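Local coordinates for putative lipoprotein (Bacteroides fragilis, PDB 3QNK) that probably serves as a SusD-like lipoprotein of the outer membrane, binding glycans at the cell surface for uptake, as in its starch-binding relatives, at residues B[40-50]-B[271-280]; B[122-130]-B[495-503]. One frame throughout, in Å; residues are numbered along the deposited sequence.

Contact 1: residues B[40-50]-B[271-280]; sequences ENRSDNSVSAQ and WGGLGPTQEL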
loop_
_atom_site.group_PDB
_atom_site.type_symbol
_atom_site.label_atom_id
_atom_site.label_comp_id
_atom_site.label_asym_id
_atom_site.label_seq_id
_atom_site.Cartn_x
_atom_site.Cartn_y
_atom_site.Cartn_z
ATOM N N GLU B 40 7.285 19.035 -2.541
ATOM C CA GLU B 40 7.504 20.359 -3.130
ATOM C C GLU B 40 6.354 21.306 -2.769
ATOM O O GLU B 40 6.584 22.493 -2.531
ATOM C CB GLU B 40 7.667 20.282 -4.655
ATOM C CG GLU B 40 8.375 21.494 -5.244
ATOM C CD GLU B 40 9.892 21.581 -5.154
ATOM O OE1 GLU B 40 10.536 20.706 -4.523
ATOM O OE2 GLU B 40 10.434 22.561 -5.716
ATOM N N ASN B 41 5.112 20.756 -2.706
ATOM C CA ASN B 41 3.903 21.473 -2.340
ATOM C C ASN B 41 3.862 21.687 -0.822
ATOM O O ASN B 41 2.910 22.295 -0.295
ATOM C CB ASN B 41 2.689 20.688 -2.826
ATOM C CG ASN B 41 2.460 20.784 -4.294
ATOM O OD1 ASN B 41 2.237 21.867 -4.839
ATOM N ND2 ASN B 41 2.489 19.645 -4.972
ATOM N N ARG B 42 4.881 21.136 -0.109
ATOM C CA ARG B 42 5.017 21.312 1.347
ATOM C C ARG B 42 6.233 22.195 1.589
ATOM O O ARG B 42 6.810 22.168 2.661
ATOM C CB ARG B 42 5.048 19.967 2.125
ATOM C CG ARG B 42 3.744 19.210 1.907
ATOM C CD ARG B 42 3.506 18.040 2.793
ATOM N NE ARG B 42 4.040 16.815 2.220
ATOM C CZ ARG B 42 3.337 15.722 1.918
ATOM N NH1 ARG B 42 2.038 15.666 2.171
ATOM N NH2 ARG B 42 3.940 14.666 1.386
ATOM N N SER B 43 6.577 23.019 0.587
ATOM C CA SER B 43 7.715 23.942 0.571
ATOM C C SER B 43 7.298 25.311 0.019
ATOM O O SER B 43 6.276 25.432 -0.662
ATOM C CB SER B 43 8.867 23.369 -0.264
ATOM O OG SER B 43 8.739 23.709 -1.631
ATOM N N ASP B 44 8.141 26.327 0.241
ATOM C CA ASP B 44 7.858 27.699 -0.192
ATOM C C ASP B 44 7.919 27.879 -1.737
ATOM O O ASP B 44 7.673 28.991 -2.212
ATOM C CB ASP B 44 8.807 28.671 0.510
ATOM C CG ASP B 44 10.283 28.464 0.245
ATOM O OD1 ASP B 44 10.681 27.301 -0.068
ATOM O OD2 ASP B 44 11.053 29.446 0.405
ATOM N N ASN B 45 8.187 26.787 -2.512
ATOM C CA ASN B 45 8.232 26.859 -3.978
ATOM C C ASN B 45 6.869 26.689 -4.621
ATOM O O ASN B 45 6.692 27.085 -5.781
ATOM C CB ASN B 45 9.165 25.803 -4.556
ATOM C CG ASN B 45 10.610 26.183 -4.495
ATOM O OD1 ASN B 45 10.984 27.269 -4.043
ATOM N ND2 ASN B 45 11.450 25.286 -4.933
ATOM N N SER B 46 5.914 26.049 -3.901
ATOM C CA SER B 46 4.633 25.749 -4.505
ATOM C C SER B 46 3.481 25.736 -3.531
ATOM O O SER B 46 3.640 25.299 -2.392
ATOM C CB SER B 46 4.702 24.382 -5.197
ATOM O OG SER B 46 3.481 24.019 -5.824
ATOM N N VAL B 47 2.299 26.185 -4.021
ATOM C CA VAL B 47 0.981 26.075 -3.399
ATOM C C VAL B 47 0.168 25.244 -4.398
ATOM O O VAL B 47 -0.092 25.717 -5.510
ATOM C CB VAL B 47 0.302 27.434 -3.046
ATOM C CG1 VAL B 47 -1.123 27.223 -2.531
ATOM C CG2 VAL B 47 1.134 28.260 -2.053
ATOM N N SER B 48 -0.158 23.994 -4.045
ATOM C CA SER B 48 -0.890 23.071 -4.936
ATOM C C SER B 48 -2.238 23.618 -5.417
ATOM O O SER B 48 -2.981 24.224 -4.646
ATOM C CB SER B 48 -1.139 21.733 -4.238
ATOM O OG SER B 48 -1.785 20.777 -5.062
ATOM N N ALA B 49 -2.576 23.330 -6.682
ATOM C CA ALA B 49 -3.884 23.632 -7.254
ATOM C C ALA B 49 -4.968 22.829 -6.487
ATOM O O ALA B 49 -6.175 23.096 -6.661
ATOM C CB ALA B 49 -3.898 23.267 -8.731
ATOM N N GLN B 50 -4.512 21.855 -5.623
ATOM C CA GLN B 50 -5.351 21.003 -4.777
ATOM C C GLN B 50 -5.294 21.427 -3.308
ATOM O O GLN B 50 -5.725 20.657 -2.444
ATOM C CB GLN B 50 -4.967 19.524 -4.891
ATOM C CG GLN B 50 -5.444 18.859 -6.164
ATOM C CD GLN B 50 -4.656 19.266 -7.386
ATOM O OE1 GLN B 50 -3.396 19.162 -7.459
ATOM N NE2 GLN B 50 -5.396 19.753 -8.367
ATOM N N TRP B 271 -4.691 18.747 -14.169
ATOM C CA TRP B 271 -5.125 18.963 -12.787
ATOM C C TRP B 271 -4.409 20.158 -12.135
ATOM O O TRP B 271 -4.631 20.443 -10.963
ATOM C CB TRP B 271 -4.946 17.695 -11.910
ATOM C CG TRP B 271 -5.535 16.431 -12.473
ATOM C CD1 TRP B 271 -4.849 15.356 -12.959
ATOM C CD2 TRP B 271 -6.923 16.131 -12.644
ATOM N NE1 TRP B 271 -5.726 14.405 -13.439
ATOM C CE2 TRP B 271 -7.008 14.854 -13.258
ATOM C CE3 TRP B 271 -8.114 16.832 -12.373
ATOM C CZ2 TRP B 271 -8.236 14.254 -13.580
ATOM C CZ3 TRP B 271 -9.331 16.233 -12.685
ATOM C CH2 TRP B 271 -9.385 14.953 -13.268
ATOM N N GLY B 272 -3.606 20.881 -12.887
ATOM C CA GLY B 272 -2.904 22.061 -12.377
ATOM C C GLY B 272 -1.646 21.714 -11.618
ATOM O O GLY B 272 -0.559 22.140 -12.001
ATOM N N GLY B 273 -1.807 20.908 -10.565
ATOM C CA GLY B 273 -0.736 20.412 -9.720
ATOM C C GLY B 273 0.035 21.509 -9.057
ATOM O O GLY B 273 -0.560 22.363 -8.400
ATOM N N LEU B 274 1.355 21.511 -9.258
ATOM C CA LEU B 274 2.266 22.493 -8.662
ATOM C C LEU B 274 1.883 23.909 -9.064
ATOM O O LEU B 274 1.548 24.153 -10.223
ATOM C CB LEU B 274 3.716 22.203 -9.090
ATOM C CG LEU B 274 4.325 20.891 -8.623
ATOM C CD1 LEU B 274 5.388 20.435 -9.571
ATOM C CD2 LEU B 274 4.856 21.005 -7.247
ATOM N N GLY B 275 1.944 24.816 -8.109
ATOM C CA GLY B 275 1.639 26.221 -8.314
ATOM C C GLY B 275 2.794 27.069 -7.829
ATOM O O GLY B 275 2.834 27.431 -6.650
ATOM N N PRO B 276 3.785 27.361 -8.701
ATOM C CA PRO B 276 4.916 28.208 -8.267
ATOM C C PRO B 276 4.415 29.475 -7.544
ATOM O O PRO B 276 3.406 30.052 -7.953
ATOM C CB PRO B 276 5.624 28.548 -9.583
ATOM C CG PRO B 276 5.281 27.441 -10.501
ATOM C CD PRO B 276 3.907 26.991 -10.125
ATOM N N THR B 277 5.078 29.871 -6.445
ATOM C CA THR B 277 4.678 31.023 -5.632
ATOM C C THR B 277 5.268 32.323 -6.143
ATOM O O THR B 277 6.273 32.342 -6.860
ATOM C CB THR B 277 5.189 30.831 -4.213
ATOM O OG1 THR B 277 6.578 30.499 -4.326
ATOM C CG2 THR B 277 4.462 29.755 -3.457
ATOM N N GLN B 278 4.713 33.427 -5.686
ATOM C CA GLN B 278 5.267 34.711 -6.040
ATOM C C GLN B 278 6.671 34.828 -5.410
ATOM O O GLN B 278 7.563 35.400 -6.026
ATOM C CB GLN B 278 4.312 35.829 -5.608
ATOM C CG GLN B 278 4.623 37.176 -6.223
ATOM C CD GLN B 278 4.850 37.065 -7.707
ATOM O OE1 GLN B 278 4.074 36.425 -8.436
ATOM N NE2 GLN B 278 5.970 37.608 -8.158
ATOM N N GLU B 279 6.890 34.173 -4.260
ATOM C CA GLU B 279 8.195 34.154 -3.556
ATOM C C GLU B 279 9.282 33.492 -4.407
ATOM O O GLU B 279 10.426 33.968 -4.419
ATOM C CB GLU B 279 8.092 33.443 -2.205
ATOM C CG GLU B 279 7.444 34.323 -1.157
ATOM C CD GLU B 279 5.929 34.369 -1.100
ATOM O OE1 GLU B 279 5.271 33.656 -1.894
ATOM O OE2 GLU B 279 5.401 35.150 -0.271
ATOM N N LEU B 280 8.919 32.426 -5.130
ATOM C CA LEU B 280 9.854 31.789 -6.036
ATOM C C LEU B 280 10.046 32.649 -7.280
ATOM O O LEU B 280 11.184 32.803 -7.725
ATOM C CB LEU B 280 9.408 30.375 -6.439
ATOM C CG LEU B 280 10.256 29.671 -7.491
ATOM C CD1 LEU B 280 11.724 29.448 -7.019
ATOM C CD2 LEU B 280 9.608 28.392 -7.915
#
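Leu274 lays its CD2 methyl beside the amide of Asn41, 3.6 Å from Asn41 ND2, and the same methyl meets Ser46 OG and the CB and CG of Glu40, whose side chain crosses that of Leu274 at about a right angle. Ser46 OG sits at a junction. It points away from its own backbone N (chi1 -180°), accepts from Gly275 N at 2.9 Å and donates to Asn41 OD1 at 2.7 Å, from above the plane of that amide. One hydroxyl thus joins both segments. The backbones run antiparallel beside each other: Val47 N reaches Gly275 O at 3.0 Å, and Ala49 N reaches Gly273 O at 2.8 Å. Beyond Ala49, Gln50 bends at chi2 and sends NE2 to Trp271 O, 2.8 Å away and in the carbonyl plane. At the other end, Thr277 OG1 donates to Asp44 O at 2.8 Å and accepts from Leu280 N, capping helix 278-283, while its CG2 meets Val47 CG2 at 3.9 Å. Leu280 puts its methyls against the Asn45 amide, whose OD1 takes a bond from Arg444 and whose ND2 donates to Glu40 OE2 from above the carboxylate plane; that oxygen also accepts from Phe449 N. Asp44 forms a salt bridge with Arg453. Ser43 to Ser46 make a type I turn, with Ser43 OG closing an ST turn onto Asn45 N. The pairing centres on a single antiparallel beta bridge, Ser46 with Pro276, that joins two largely buried loops and runs into the N-cap of helix 278-283.

Contact 2: residues B[122-130]-B[495-503]; sequences MVKRYGGVI and LYLTPVPHD. With PO4 (phosphate ion), chain F.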
loop_
_atom_site.group_PDB
_atom_site.type_symbol
_atom_site.label_atom_id
_atom_site.label_comp_id
_atom_site.label_asym_id
_atom_site.label_seq_id
_atom_site.Cartn_x
_atom_site.Cartn_y
_atom_site.Cartn_z
HETATM N N MSE B 122 14.072 7.021 3.259
HETATM C CA MSE B 122 13.544 6.902 4.608
HETATM C C MSE B 122 14.283 7.831 5.556
HETATM O O MSE B 122 13.643 8.592 6.282
HETATM C CB MSE B 122 13.642 5.451 5.093
HETATM C CG MSE B 122 12.694 4.518 4.348
HETATM SE SE MSE B 122 12.570 2.816 5.217
HETATM C CE MSE B 122 14.001 2.001 4.430
ATOM N N VAL B 123 15.623 7.780 5.548
ATOM C CA VAL B 123 16.474 8.571 6.442
ATOM C C VAL B 123 16.251 10.065 6.250
ATOM O O VAL B 123 16.114 10.765 7.259
ATOM C CB VAL B 123 17.972 8.176 6.329
ATOM C CG1 VAL B 123 18.864 9.083 7.169
ATOM C CG2 VAL B 123 18.157 6.731 6.758
ATOM N N LYS B 124 16.147 10.559 4.990
ATOM C CA LYS B 124 15.926 11.996 4.735
ATOM C C LYS B 124 14.572 12.488 5.347
ATOM O O LYS B 124 14.418 13.678 5.587
ATOM C CB LYS B 124 16.061 12.367 3.237
ATOM C CG LYS B 124 15.026 11.747 2.304
ATOM C CD LYS B 124 15.053 12.392 0.904
ATOM C CE LYS B 124 16.046 11.805 -0.072
ATOM N NZ LYS B 124 16.458 12.815 -1.107
ATOM N N ARG B 125 13.657 11.577 5.680
ATOM C CA ARG B 125 12.337 11.870 6.216
ATOM C C ARG B 125 12.263 11.686 7.718
ATOM O O ARG B 125 12.023 12.656 8.437
ATOM C CB ARG B 125 11.271 10.977 5.541
ATOM C CG ARG B 125 10.965 11.332 4.099
ATOM C CD ARG B 125 10.012 10.321 3.520
ATOM N NE ARG B 125 8.937 10.914 2.715
ATOM C CZ ARG B 125 9.025 11.125 1.407
ATOM N NH1 ARG B 125 10.141 10.844 0.759
ATOM N NH2 ARG B 125 8.002 11.639 0.740
ATOM N N TYR B 126 12.461 10.439 8.192
ATOM C CA TYR B 126 12.333 10.058 9.604
ATOM C C TYR B 126 13.618 10.233 10.447
ATOM O O TYR B 126 13.520 10.262 11.674
ATOM C CB TYR B 126 11.875 8.587 9.703
ATOM C CG TYR B 126 10.679 8.241 8.831
ATOM C CD1 TYR B 126 9.380 8.494 9.261
ATOM C CD2 TYR B 126 10.847 7.643 7.586
ATOM C CE1 TYR B 126 8.279 8.181 8.465
ATOM C CE2 TYR B 126 9.752 7.311 6.790
ATOM C CZ TYR B 126 8.471 7.588 7.231
ATOM O OH TYR B 126 7.391 7.241 6.460
ATOM N N GLY B 127 14.784 10.323 9.804
ATOM C CA GLY B 127 16.068 10.426 10.481
ATOM C C GLY B 127 16.569 9.025 10.691
ATOM O O GLY B 127 16.630 8.249 9.729
ATOM N N GLY B 128 16.847 8.655 11.929
ATOM C CA GLY B 128 17.245 7.280 12.204
ATOM C C GLY B 128 16.110 6.306 11.930
ATOM O O GLY B 128 14.946 6.603 12.214
ATOM N N VAL B 129 16.418 5.164 11.318
ATOM C CA VAL B 129 15.435 4.107 10.997
ATOM C C VAL B 129 15.963 2.730 11.508
ATOM O O VAL B 129 17.068 2.653 12.050
ATOM C CB VAL B 129 15.112 4.049 9.465
ATOM C CG1 VAL B 129 14.483 5.339 8.967
ATOM C CG2 VAL B 129 16.350 3.678 8.641
ATOM N N ILE B 130 15.197 1.649 11.296
ATOM C CA ILE B 130 15.636 0.296 11.641
ATOM C C ILE B 130 16.553 -0.173 10.522
ATOM O O ILE B 130 16.108 -0.286 9.373
ATOM C CB ILE B 130 14.446 -0.687 11.857
ATOM C CG1 ILE B 130 13.525 -0.240 13.009
ATOM C CG2 ILE B 130 14.984 -2.115 12.046
ATOM C CD1 ILE B 130 12.208 -0.767 12.908
ATOM N N LEU B 495 8.833 19.651 12.782
ATOM C CA LEU B 495 8.657 19.440 11.338
ATOM C C LEU B 495 9.990 19.233 10.608
ATOM O O LEU B 495 9.996 18.993 9.390
ATOM C CB LEU B 495 7.879 20.595 10.706
ATOM C CG LEU B 495 6.433 20.844 11.184
ATOM C CD1 LEU B 495 5.889 22.080 10.532
ATOM C CD2 LEU B 495 5.490 19.646 10.884
ATOM N N TYR B 496 11.133 19.269 11.356
ATOM C CA TYR B 496 12.471 18.993 10.775
ATOM C C TYR B 496 12.646 17.476 10.596
ATOM O O TYR B 496 13.594 17.033 9.932
ATOM C CB TYR B 496 13.607 19.620 11.578
ATOM C CG TYR B 496 13.781 21.103 11.317
ATOM C CD1 TYR B 496 13.821 21.608 10.020
ATOM C CD2 TYR B 496 13.929 22.002 12.368
ATOM C CE1 TYR B 496 13.956 22.973 9.779
ATOM C CE2 TYR B 496 14.037 23.380 12.136
ATOM C CZ TYR B 496 14.077 23.856 10.842
ATOM O OH TYR B 496 14.203 25.206 10.633
ATOM N N LEU B 497 11.660 16.684 11.117
ATOM C CA LEU B 497 11.580 15.231 10.950
ATOM C C LEU B 497 10.139 14.806 10.739
ATOM O O LEU B 497 9.236 15.424 11.303
ATOM C CB LEU B 497 12.183 14.493 12.156
ATOM C CG LEU B 497 13.720 14.433 12.248
ATOM C CD1 LEU B 497 14.141 13.612 13.443
ATOM C CD2 LEU B 497 14.347 13.825 10.952
ATOM N N THR B 498 9.917 13.761 9.919
ATOM C CA THR B 498 8.588 13.171 9.628
ATOM C C THR B 498 8.172 12.240 10.775
ATOM O O THR B 498 9.026 11.487 11.249
ATOM C CB THR B 498 8.635 12.443 8.278
ATOM O OG1 THR B 498 8.932 13.423 7.298
ATOM C CG2 THR B 498 7.312 11.745 7.914
ATOM N N PRO B 499 6.911 12.256 11.277
ATOM C CA PRO B 499 6.573 11.322 12.382
ATOM C C PRO B 499 6.589 9.873 11.918
ATOM O O PRO B 499 6.311 9.571 10.748
ATOM C CB PRO B 499 5.159 11.739 12.816
ATOM C CG PRO B 499 4.618 12.558 11.760
ATOM C CD PRO B 499 5.722 13.036 10.855
ATOM N N VAL B 500 7.001 8.992 12.814
ATOM C CA VAL B 500 6.941 7.561 12.554
ATOM C C VAL B 500 5.449 7.220 12.725
ATOM O O VAL B 500 4.834 7.688 13.699
ATOM C CB VAL B 500 7.885 6.740 13.485
ATOM C CG1 VAL B 500 7.651 5.238 13.343
ATOM C CG2 VAL B 500 9.355 7.092 13.250
ATOM N N PRO B 501 4.822 6.477 11.788
ATOM C CA PRO B 501 3.389 6.138 11.945
ATOM C C PRO B 501 3.070 5.515 13.312
ATOM O O PRO B 501 3.811 4.668 13.788
ATOM C CB PRO B 501 3.159 5.156 10.804
ATOM C CG PRO B 501 4.126 5.582 9.795
ATOM C CD PRO B 501 5.359 5.900 10.551
ATOM N N HIS B 502 2.020 6.005 13.965
ATOM C CA HIS B 502 1.570 5.613 15.307
ATOM C C HIS B 502 1.466 4.118 15.520
ATOM O O HIS B 502 1.919 3.621 16.553
ATOM C CB HIS B 502 0.209 6.236 15.592
ATOM C CG HIS B 502 -0.347 5.909 16.946
ATOM N ND1 HIS B 502 0.146 6.507 18.099
ATOM C CD2 HIS B 502 -1.332 5.044 17.290
ATOM C CE1 HIS B 502 -0.591 6.038 19.083
ATOM N NE2 HIS B 502 -1.479 5.137 18.649
ATOM N N ASP B 503 0.843 3.406 14.567
ATOM C CA ASP B 503 0.613 1.970 14.688
ATOM C C ASP B 503 1.916 1.206 14.746
ATOM O O ASP B 503 1.978 0.164 15.398
ATOM C CB ASP B 503 -0.282 1.461 13.544
ATOM C CG ASP B 503 -1.762 1.774 13.699
ATOM O OD1 ASP B 503 -2.152 2.317 14.770
ATOM O OD2 ASP B 503 -2.539 1.438 12.772
HETATM P P PO4 F . 9.002 9.541 -3.328
HETATM O O1 PO4 F . 8.890 10.616 -2.130
HETATM O O2 PO4 F . 8.105 8.208 -3.032
HETATM O O3 PO4 F . 8.829 10.286 -4.767
HETATM O O4 PO4 F . 10.494 9.027 -3.408
#
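The Tyr126 ring meets Pro499 O at its edge, in the ring plane, with Tyr126 CE1 3.3 Å from that oxygen; Thr498 O, Val500 CA and Pro501 CD approach the ring obliquely. The site is the C-terminal end of helix 101-126: Gly127 leaves helical geometry with positive phi, and residues 497-501 pass across this end. The Arg125 guanidinium turns an edge to a phosphate ion, probably from the crystallisation liquor: NH1 and NH2 both donate to PO4 O1, each at 3.2 Å and well bent. Glu121 pairs with NH1 and Asp74 with NH2, both as salt bridges. Thr498 CG2 lies 3.7 Å from Tyr126 CE1, the two side chains crossing at a slant, and Tyr126 CD1 meets Val500 CG2 at 4.2 Å. CB of the tyrosine leaves the helix away from 495-503, and chi1 -49°, with CG beside the backbone N, brings the ring back to it; its hydroxyl bonds to Asp73 and Trp77 N. Leu497 brings CD2 against the turn, 3.7 Å from Gly127 N. Asn514, from the chain's C-terminal tail, bonds to both Tyr126 O and Thr498 O, tying the two segments together. Arg125 O takes the one strong bond across: Thr498 N donates to it at 2.8 Å, almost straight at 172° but from above the carbonyl plane, and Thr498 OG1 adds a weak bond to the same oxygen.

From the N terminus, the chain first passes the loop 40-50, which follows helix 17-29, then reaches the end of helix 101-126 at 122-130. Contact 1 closes a long loop when 271-280 returns to 40-50, after a span rich in helices; contact 2 closes a still longer one when 495-503 comes back to 122-130 near the C terminus. The segments alternate, so the two closures cross. Each joins the N-terminal, starch-binding-associated family region to the SusD family region. The centres of contact 1 and contact 2 lie about 24 Å apart. The nearest atoms of contact 1 and contact 2 are about 5 Å apart, without touching. Asp74 links them indirectly, pairing with both Arg42 and Arg125.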